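Local structure of N-acetyl-L-2,4-diaminobutyric acid deacetylase (Ruegeria pomeroyi, 6TWL) at residues 41-45 against 72-78; 171-175 against 246-250; 303-309 against 323-327. The protein probably removes the acetyl group from N-acetyl-L-2,4-diaminobutyric acid during ectoine degradation, acting as a zinc-dependent hydrolase. All coordinates share one frame; numbering follows the deposited sequence.

The three contacts follow one another along the chain without interleaving. Interactions 1 and 2 belong to opposite parts of one ten-stranded mixed sheet, the core of the zinc hydrolase fold: interaction 1 sets the end of strand 36-45 against the exit of helix 63-74, interaction 2 helix 167-177 against edge strand 248-251. Their centres are 27 Å apart and they do not touch. Interaction 3 sits in a separate antiparallel sheet built largely from the C-terminal part, 39 Å from interaction 1 between centres, across the molecule's centre. It does meet interaction 2, 17 Å away between centres: V248 packs on L306, and L250 on L306 and I308. Edge strand 248-251 thus packs the two sheets together.

Interaction 1 of 3, residues 41-45 against 72-78; sequences TVIKN and AATTSAE
T41 faces A72 and N45 faces A77, their CA atoms 6.1 and 5.6 Å apart, as the last turn of helix 63-74 and its exit loop run alongside strand 36-45. The loop belongs to a beta-alpha-beta crossover: strand 50-54, helix 63-74 and then strand 82-87, which hydrogen-bonds to 36-45. The segments themselves meet through side chains, those of T41, I43 and N45 all leaving the strand toward the loop.

At the helix end, the CB methyl of A72 sits against the T41 side chain, 3.7 Å from OG1, a hydroxyl that is bonded to H19. Further along, I43 supplies two branches. Its CG1 stands anti to the carbonyl carbon (chi1 -57°) and the chain then runs out extended, which carries CD1 to T75, the first residue past the helix, where the two side chains cross at about a right angle. The modelled separation of I43 CD1 and T75 OG1, 3.0 Å, is unusually short and perhaps a limit of the model. The other branch, CG2, lies over the next stretch of loop, 3.9 Å from S76 O and 4.1 Å from A77 CA.

N45 closes the row beside A77. Its ND2 hydrogen-bonds to the carbonyl oxygen of V80, further along the same loop. N45 ND2 also comes within 3.1 Å of A77 O, but at an angle too poor for a hydrogen bond.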
loop_
_atom_site.group_PDB
_atom_site.type_symbol
_atom_site.label_atom_id
_atom_site.label_comp_id
_atom_site.label_asym_id
_atom_site.label_seq_id
_atom_site.Cartn_x
_atom_site.Cartn_y
_atom_site.Cartn_z
ATOM N N THR A 41 -10.241 -12.105 7.259
ATOM C CA THR A 41 -9.851 -13.441 7.674
ATOM C C THR A 41 -8.882 -13.322 8.841
ATOM O O THR A 41 -7.979 -12.479 8.826
ATOM C CB THR A 41 -9.204 -14.215 6.518
ATOM O OG1 THR A 41 -10.198 -14.534 5.535
ATOM C CG2 THR A 41 -8.560 -15.501 7.019
ATOM N N VAL A 42 -9.086 -14.144 9.865
ATOM C CA VAL A 42 -8.165 -14.240 10.988
ATOM C C VAL A 42 -7.664 -15.673 11.068
ATOM O O VAL A 42 -8.463 -16.616 11.089
ATOM C CB VAL A 42 -8.820 -13.811 12.314
ATOM C CG1 VAL A 42 -7.856 -14.030 13.471
ATOM C CG2 VAL A 42 -9.246 -12.353 12.247
ATOM N N ILE A 43 -6.344 -15.830 11.095
ATOM C CA ILE A 43 -5.696 -17.124 11.257
ATOM C C ILE A 43 -4.774 -17.002 12.459
ATOM O O ILE A 43 -3.785 -16.259 12.417
ATOM C CB ILE A 43 -4.921 -17.539 10.002
ATOM C CG1 ILE A 43 -5.858 -17.557 8.796
ATOM C CG2 ILE A 43 -4.265 -18.898 10.197
ATOM C CD1 ILE A 43 -5.162 -17.836 7.509
ATOM N N LYS A 44 -5.100 -17.712 13.534
ATOM C CA LYS A 44 -4.294 -17.695 14.743
ATOM C C LYS A 44 -3.970 -19.123 15.152
ATOM O O LYS A 44 -4.791 -20.031 14.986
ATOM C CB LYS A 44 -5.001 -16.966 15.892
ATOM C CG LYS A 44 -4.221 -16.999 17.203
ATOM C CD LYS A 44 -5.043 -16.522 18.384
ATOM C CE LYS A 44 -4.142 -16.141 19.553
ATOM N NZ LYS A 44 -3.607 -14.753 19.422
ATOM N N ASN A 45 -2.764 -19.312 15.680
ATOM C CA ASN A 45 -2.308 -20.616 16.130
ATOM C C ASN A 45 -1.108 -20.414 17.039
ATOM O O ASN A 45 -0.294 -19.518 16.804
ATOM C CB ASN A 45 -1.937 -21.512 14.945
ATOM C CG ASN A 45 -1.656 -22.938 15.361
ATOM O OD1 ASN A 45 -2.460 -23.567 16.047
ATOM N ND2 ASN A 45 -0.505 -23.458 14.947
ATOM N N ALA A 72 -5.179 -15.580 2.483
ATOM C CA ALA A 72 -6.319 -15.905 3.332
ATOM C C ALA A 72 -6.925 -17.259 2.986
ATOM O O ALA A 72 -7.494 -17.921 3.859
ATOM C CB ALA A 72 -7.380 -14.810 3.227
ATOM N N ALA A 73 -6.815 -17.687 1.728
ATOM C CA ALA A 73 -7.454 -18.925 1.301
ATOM C C ALA A 73 -6.541 -20.140 1.395
ATOM O O ALA A 73 -7.040 -21.265 1.524
ATOM C CB ALA A 73 -7.967 -18.787 -0.138
ATOM N N THR A 74 -5.223 -19.953 1.344
ATOM C CA THR A 74 -4.292 -21.065 1.198
ATOM C C THR A 74 -3.419 -21.310 2.421
ATOM O O THR A 74 -2.566 -22.203 2.383
ATOM C CB THR A 74 -3.395 -20.841 -0.026
ATOM O OG1 THR A 74 -2.568 -19.691 0.189
ATOM C CG2 THR A 74 -4.244 -20.631 -1.278
ATOM N N THR A 75 -3.600 -20.556 3.500
ATOM C CA THR A 75 -2.771 -20.695 4.691
ATOM C C THR A 75 -3.557 -21.395 5.791
ATOM O O THR A 75 -4.645 -20.946 6.168
ATOM C CB THR A 75 -2.272 -19.332 5.167
ATOM O OG1 THR A 75 -3.351 -18.393 5.129
ATOM C CG2 THR A 75 -1.165 -18.846 4.259
ATOM N N SER A 76 -3.004 -22.491 6.299
ATOM C CA SER A 76 -3.632 -23.234 7.376
ATOM C C SER A 76 -3.144 -22.725 8.730
ATOM O O SER A 76 -2.180 -21.962 8.832
ATOM C CB SER A 76 -3.355 -24.732 7.231
ATOM O OG SER A 76 -1.978 -25.025 7.375
ATOM N N ALA A 77 -3.841 -23.154 9.783
ATOM C CA ALA A 77 -3.463 -22.764 11.137
ATOM C C ALA A 77 -2.095 -23.323 11.505
ATOM O O ALA A 77 -1.243 -22.607 12.041
ATOM C CB ALA A 77 -4.524 -23.231 12.133
ATOM N N GLU A 78 -1.867 -24.609 11.215
ATOM C CA GLU A 78 -0.581 -25.244 11.489
ATOM C C GLU A 78 0.591 -24.450 10.924
ATOM O O GLU A 78 1.722 -24.608 11.399
ATOM C CB GLU A 78 -0.576 -26.670 10.917
ATOM C CG GLU A 78 0.662 -27.495 11.258
ATOM C CD GLU A 78 0.569 -28.929 10.768
ATOM O OE1 GLU A 78 -0.341 -29.231 9.967
ATOM O OE2 GLU A 78 1.412 -29.756 11.178
#

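Interaction 2 of 3, residues 171-175 against 246-250; sequences FAAMK and ETVNL
T247 OG1, 3.3 Å from K175 NZ, is gripped by partners beyond the two segments: it hydrogen-bonds to S182 OG and A179 O and more weakly to P180 O. These bonds pin the threonine's rotation. With OG1 anti to the backbone N (chi1 -173°), the methyl CG2 is the branch presented to the lysine. K175 NZ is modelled 3.0 Å from T247 CG2, too short to be favourable. K175 CE lies behind, at a more ordinary 3.8 Å from T247 CG2.

K175 bends on its way, at chi2 and chi3. The unstaggered chi2, -28°, and the short methyl approach together make the exact placement of the arm, and of its tip above all, doubtful. Nearer the backbone, K175 CG lies over one face of the F171 ring, 3.6 Å above the plane and displaced toward the rim, so that the aromatic one turn earlier supports the root of the lysine.

Helix 167-177 is the connection of a beta-alpha-beta crossover between the neighbouring parallel strands 155-158 and 181-184, while 248-251 is the edge strand beyond them; the axes of helix 171-175 and strand 248-250 stay 12.3 Å apart, with their directions 142° from each other.

N249 adds a looser second point. Both ends of its amide lie near K175 NZ as modelled, N249 OD1 at 4.0 Å and N249 ND2 at 4.1 Å. M174 packs on A156, A158 and S182, and its CE methyl approaches N249 OD1 to 4.4 Å.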
loop_
_atom_site.group_PDB
_atom_site.type_symbol
_atom_site.label_atom_id
_atom_site.label_comp_id
_atom_site.label_asym_id
_atom_site.label_seq_id
_atom_site.Cartn_x
_atom_site.Cartn_y
_atom_site.Cartn_z
ATOM N N PHE A 171 12.807 -0.626 8.473
ATOM C CA PHE A 171 13.809 -0.891 7.443
ATOM C C PHE A 171 14.049 -2.385 7.294
ATOM O O PHE A 171 14.184 -2.893 6.176
ATOM C CB PHE A 171 15.128 -0.173 7.765
ATOM C CG PHE A 171 16.198 -0.385 6.714
ATOM C CD1 PHE A 171 16.182 0.344 5.533
ATOM C CD2 PHE A 171 17.206 -1.325 6.891
ATOM C CE1 PHE A 171 17.153 0.146 4.552
ATOM C CE2 PHE A 171 18.182 -1.528 5.913
ATOM C CZ PHE A 171 18.152 -0.790 4.742
ATOM N N ALA A 172 14.093 -3.109 8.416
ATOM C CA ALA A 172 14.321 -4.549 8.368
ATOM C C ALA A 172 13.144 -5.283 7.736
ATOM O O ALA A 172 13.339 -6.239 6.979
ATOM C CB ALA A 172 14.594 -5.083 9.774
ATOM N N ALA A 173 11.914 -4.860 8.044
ATOM C CA ALA A 173 10.751 -5.495 7.429
ATOM C C ALA A 173 10.719 -5.241 5.929
ATOM O O ALA A 173 10.415 -6.151 5.148
ATOM C CB ALA A 173 9.462 -4.999 8.083
ATOM N N MET A 174 11.033 -4.014 5.505
ATOM C CA MET A 174 11.114 -3.736 4.076
ATOM C C MET A 174 12.177 -4.601 3.419
ATOM O O MET A 174 11.959 -5.163 2.340
ATOM C CB MET A 174 11.414 -2.260 3.820
ATOM C CG MET A 174 11.915 -2.014 2.395
ATOM S SD MET A 174 12.621 -0.388 2.093
ATOM C CE MET A 174 14.177 -0.546 2.948
ATOM N N LYS A 175 13.350 -4.709 4.049
ATOM C CA LYS A 175 14.413 -5.496 3.440
ATOM C C LYS A 175 14.044 -6.972 3.393
ATOM O O LYS A 175 14.444 -7.690 2.468
ATOM C CB LYS A 175 15.747 -5.274 4.159
ATOM C CG LYS A 175 16.447 -3.954 3.770
ATOM C CD LYS A 175 16.106 -3.476 2.329
ATOM C CE LYS A 175 16.404 -4.453 1.166
ATOM N NZ LYS A 175 16.067 -3.801 -0.112
ATOM N N GLU A 246 18.060 -9.659 -5.782
ATOM C CA GLU A 246 18.630 -8.324 -5.835
ATOM C C GLU A 246 17.566 -7.277 -5.544
ATOM O O GLU A 246 16.365 -7.505 -5.720
ATOM C CB GLU A 246 19.241 -8.062 -7.210
ATOM C CG GLU A 246 18.410 -8.627 -8.359
ATOM C CD GLU A 246 17.205 -7.770 -8.725
ATOM O OE1 GLU A 246 16.327 -8.273 -9.457
ATOM O OE2 GLU A 246 17.144 -6.591 -8.313
ATOM N N THR A 247 18.024 -6.111 -5.106
ATOM C CA THR A 247 17.142 -4.976 -4.902
ATOM C C THR A 247 17.945 -3.699 -5.083
ATOM O O THR A 247 19.163 -3.680 -4.886
ATOM C CB THR A 247 16.507 -5.017 -3.516
ATOM O OG1 THR A 247 15.527 -3.977 -3.404
ATOM C CG2 THR A 247 17.587 -4.838 -2.475
ATOM N N VAL A 248 17.251 -2.630 -5.460
ATOM C CA VAL A 248 17.869 -1.328 -5.684
ATOM C C VAL A 248 17.283 -0.357 -4.671
ATOM O O VAL A 248 16.061 -0.175 -4.611
ATOM C CB VAL A 248 17.648 -0.831 -7.120
ATOM C CG1 VAL A 248 18.169 0.588 -7.274
ATOM C CG2 VAL A 248 18.329 -1.765 -8.110
ATOM N N ASN A 249 18.151 0.262 -3.876
ATOM C CA ASN A 249 17.715 1.144 -2.803
ATOM C C ASN A 249 17.621 2.577 -3.309
ATOM O O ASN A 249 18.570 3.100 -3.902
ATOM C CB ASN A 249 18.666 1.046 -1.612
ATOM C CG ASN A 249 18.399 -0.181 -0.761
ATOM O OD1 ASN A 249 17.568 -0.152 0.148
ATOM N ND2 ASN A 249 19.089 -1.274 -1.063
ATOM N N LEU A 250 16.471 3.204 -3.071
ATOM C CA LEU A 250 16.155 4.508 -3.627
ATOM C C LEU A 250 15.625 5.430 -2.540
ATOM O O LEU A 250 15.047 4.981 -1.545
ATOM C CB LEU A 250 15.118 4.403 -4.749
ATOM C CG LEU A 250 15.437 3.418 -5.872
ATOM C CD1 LEU A 250 14.163 3.022 -6.590
ATOM C CD2 LEU A 250 16.439 4.025 -6.841
#

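Interaction 3 of 3, residues 303-309 against 323-327; sequences RAGLVIS and AVVGV
R303 and V327 cross at about a right angle beside the start of strand 305-311. The arginine sets CG anti to its carbonyl carbon (chi1 -59°) and bends at chi3, bringing the guanidinium obliquely against both methyls of the valine: R303 NH2 is 3.6 Å from V327 CG1 and equally far from V327 CG2. D254 and D256 touch the same arginine. With an alanine here, V327 would probably lose the group lying against its two methyls, and the two aspartates would be left without this cationic neighbour.

The strands are antiparallel and broken by a classic beta bulge, in which I308 and S309 both face V324. L306 and G326 exchange two nearly straight backbone bonds, L306 N to G326 O 2.8 Å and G326 N to L306 O 2.7 Å, each lying in the carbonyl plane. At the bulge V324 O accepts from I308 N at 2.8 Å and only weakly from S309 N, while V324 N returns a bond to S309 O.

In I308, CG1 stands between the backbone N and carbonyl carbon (chi1 58°), which turns the CG1–CD1 arm obliquely across V324, I308 CD1 reaching V324 CG1 at 3.8 Å. S309 adds its CB against V324 CB and CG2. On the sheet face that V307 shares with V325, V307 CG1 meets A323 CB at 4.0 Å.

The S309 side chain lies about 7 Å from that of the zinc ligand E209. Strand 305-311 also pairs with 150-152 and 276-277, strand 321-326 with 258-260, and L306 and I308 pack on L250 of strand 248-251.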
loop_
_atom_site.group_PDB
_atom_site.type_symbol
_atom_site.label_atom_id
_atom_site.label_comp_id
_atom_site.label_asym_id
_atom_site.label_seq_id
_atom_site.Cartn_x
_atom_site.Cartn_y
_atom_site.Cartn_z
ATOM N N ARG A 303 16.429 15.885 -11.548
ATOM C CA ARG A 303 17.453 15.195 -10.776
ATOM C C ARG A 303 17.822 13.898 -11.476
ATOM O O ARG A 303 16.996 13.288 -12.162
ATOM C CB ARG A 303 17.001 14.867 -9.350
ATOM C CG ARG A 303 16.598 16.053 -8.524
ATOM C CD ARG A 303 16.432 15.662 -7.071
ATOM N NE ARG A 303 17.505 14.790 -6.616
ATOM C CZ ARG A 303 18.201 14.995 -5.504
ATOM N NH1 ARG A 303 17.933 16.044 -4.739
ATOM N NH2 ARG A 303 19.165 14.155 -5.158
ATOM N N ALA A 304 19.063 13.470 -11.275
ATOM C CA ALA A 304 19.520 12.203 -11.820
ATOM C C ALA A 304 19.116 11.050 -10.908
ATOM O O ALA A 304 19.065 11.185 -9.682
ATOM C CB ALA A 304 21.036 12.213 -12.015
ATOM N N GLY A 305 18.834 9.910 -11.522
ATOM C CA GLY A 305 18.391 8.731 -10.793
ATOM C C GLY A 305 17.669 7.769 -11.725
ATOM O O GLY A 305 18.010 7.653 -12.903
ATOM N N LEU A 306 16.668 7.090 -11.168
ATOM C CA LEU A 306 15.877 6.105 -11.891
ATOM C C LEU A 306 14.426 6.558 -11.951
ATOM O O LEU A 306 13.867 7.004 -10.944
ATOM C CB LEU A 306 15.953 4.730 -11.218
ATOM C CG LEU A 306 17.320 4.056 -11.100
ATOM C CD1 LEU A 306 17.171 2.648 -10.552
ATOM C CD2 LEU A 306 18.022 4.030 -12.439
ATOM N N VAL A 307 13.814 6.439 -13.127
ATOM C CA VAL A 307 12.384 6.710 -13.254
ATOM C C VAL A 307 11.636 5.603 -12.516
ATOM O O VAL A 307 11.683 4.436 -12.915
ATOM C CB VAL A 307 11.946 6.799 -14.720
ATOM C CG1 VAL A 307 10.616 7.537 -14.831
ATOM C CG2 VAL A 307 13.009 7.493 -15.547
ATOM N N ILE A 308 10.958 5.963 -11.429
ATOM C CA ILE A 308 10.257 4.995 -10.593
ATOM C C ILE A 308 8.747 5.101 -10.716
ATOM O O ILE A 308 8.037 4.206 -10.225
ATOM C CB ILE A 308 10.679 5.123 -9.115
ATOM C CG1 ILE A 308 10.395 6.536 -8.601
ATOM C CG2 ILE A 308 12.152 4.802 -8.962
ATOM C CD1 ILE A 308 10.232 6.617 -7.098
ATOM N N SER A 309 8.233 6.152 -11.347
ATOM C CA SER A 309 6.803 6.321 -11.542
ATOM C C SER A 309 6.574 7.141 -12.801
ATOM O O SER A 309 7.416 7.957 -13.187
ATOM C CB SER A 309 6.142 7.005 -10.344
ATOM O OG SER A 309 4.733 6.873 -10.404
ATOM N N ALA A 323 6.358 12.206 -14.144
ATOM C CA ALA A 323 7.227 11.107 -13.752
ATOM C C ALA A 323 7.855 11.434 -12.406
ATOM O O ALA A 323 7.909 12.596 -11.994
ATOM C CB ALA A 323 8.317 10.844 -14.798
ATOM N N VAL A 324 8.325 10.389 -11.725
ATOM C CA VAL A 324 9.067 10.520 -10.476
ATOM C C VAL A 324 10.413 9.829 -10.641
ATOM O O VAL A 324 10.501 8.753 -11.244
ATOM C CB VAL A 324 8.297 9.930 -9.274
ATOM C CG1 VAL A 324 9.088 10.122 -7.989
ATOM C CG2 VAL A 324 6.929 10.573 -9.148
ATOM N N VAL A 325 11.460 10.450 -10.103
ATOM C CA VAL A 325 12.826 9.944 -10.184
ATOM C C VAL A 325 13.314 9.617 -8.779
ATOM O O VAL A 325 13.243 10.464 -7.880
ATOM C CB VAL A 325 13.763 10.962 -10.859
ATOM C CG1 VAL A 325 15.045 10.281 -11.294
ATOM C CG2 VAL A 325 13.072 11.630 -12.041
ATOM N N GLY A 326 13.816 8.399 -8.592
ATOM C CA GLY A 326 14.420 7.982 -7.331
ATOM C C GLY A 326 15.933 8.058 -7.403
ATOM O O GLY A 326 16.533 7.726 -8.427
ATOM N N VAL A 327 16.560 8.486 -6.290
ATOM C CA VAL A 327 17.967 8.880 -6.294
ATOM C C VAL A 327 18.862 7.706 -5.903
ATOM O O VAL A 327 18.469 6.806 -5.154
ATOM C CB VAL A 327 18.182 10.106 -5.380
ATOM C CG1 VAL A 327 19.600 10.643 -5.507
ATOM C CG2 VAL A 327 17.203 11.196 -5.754
#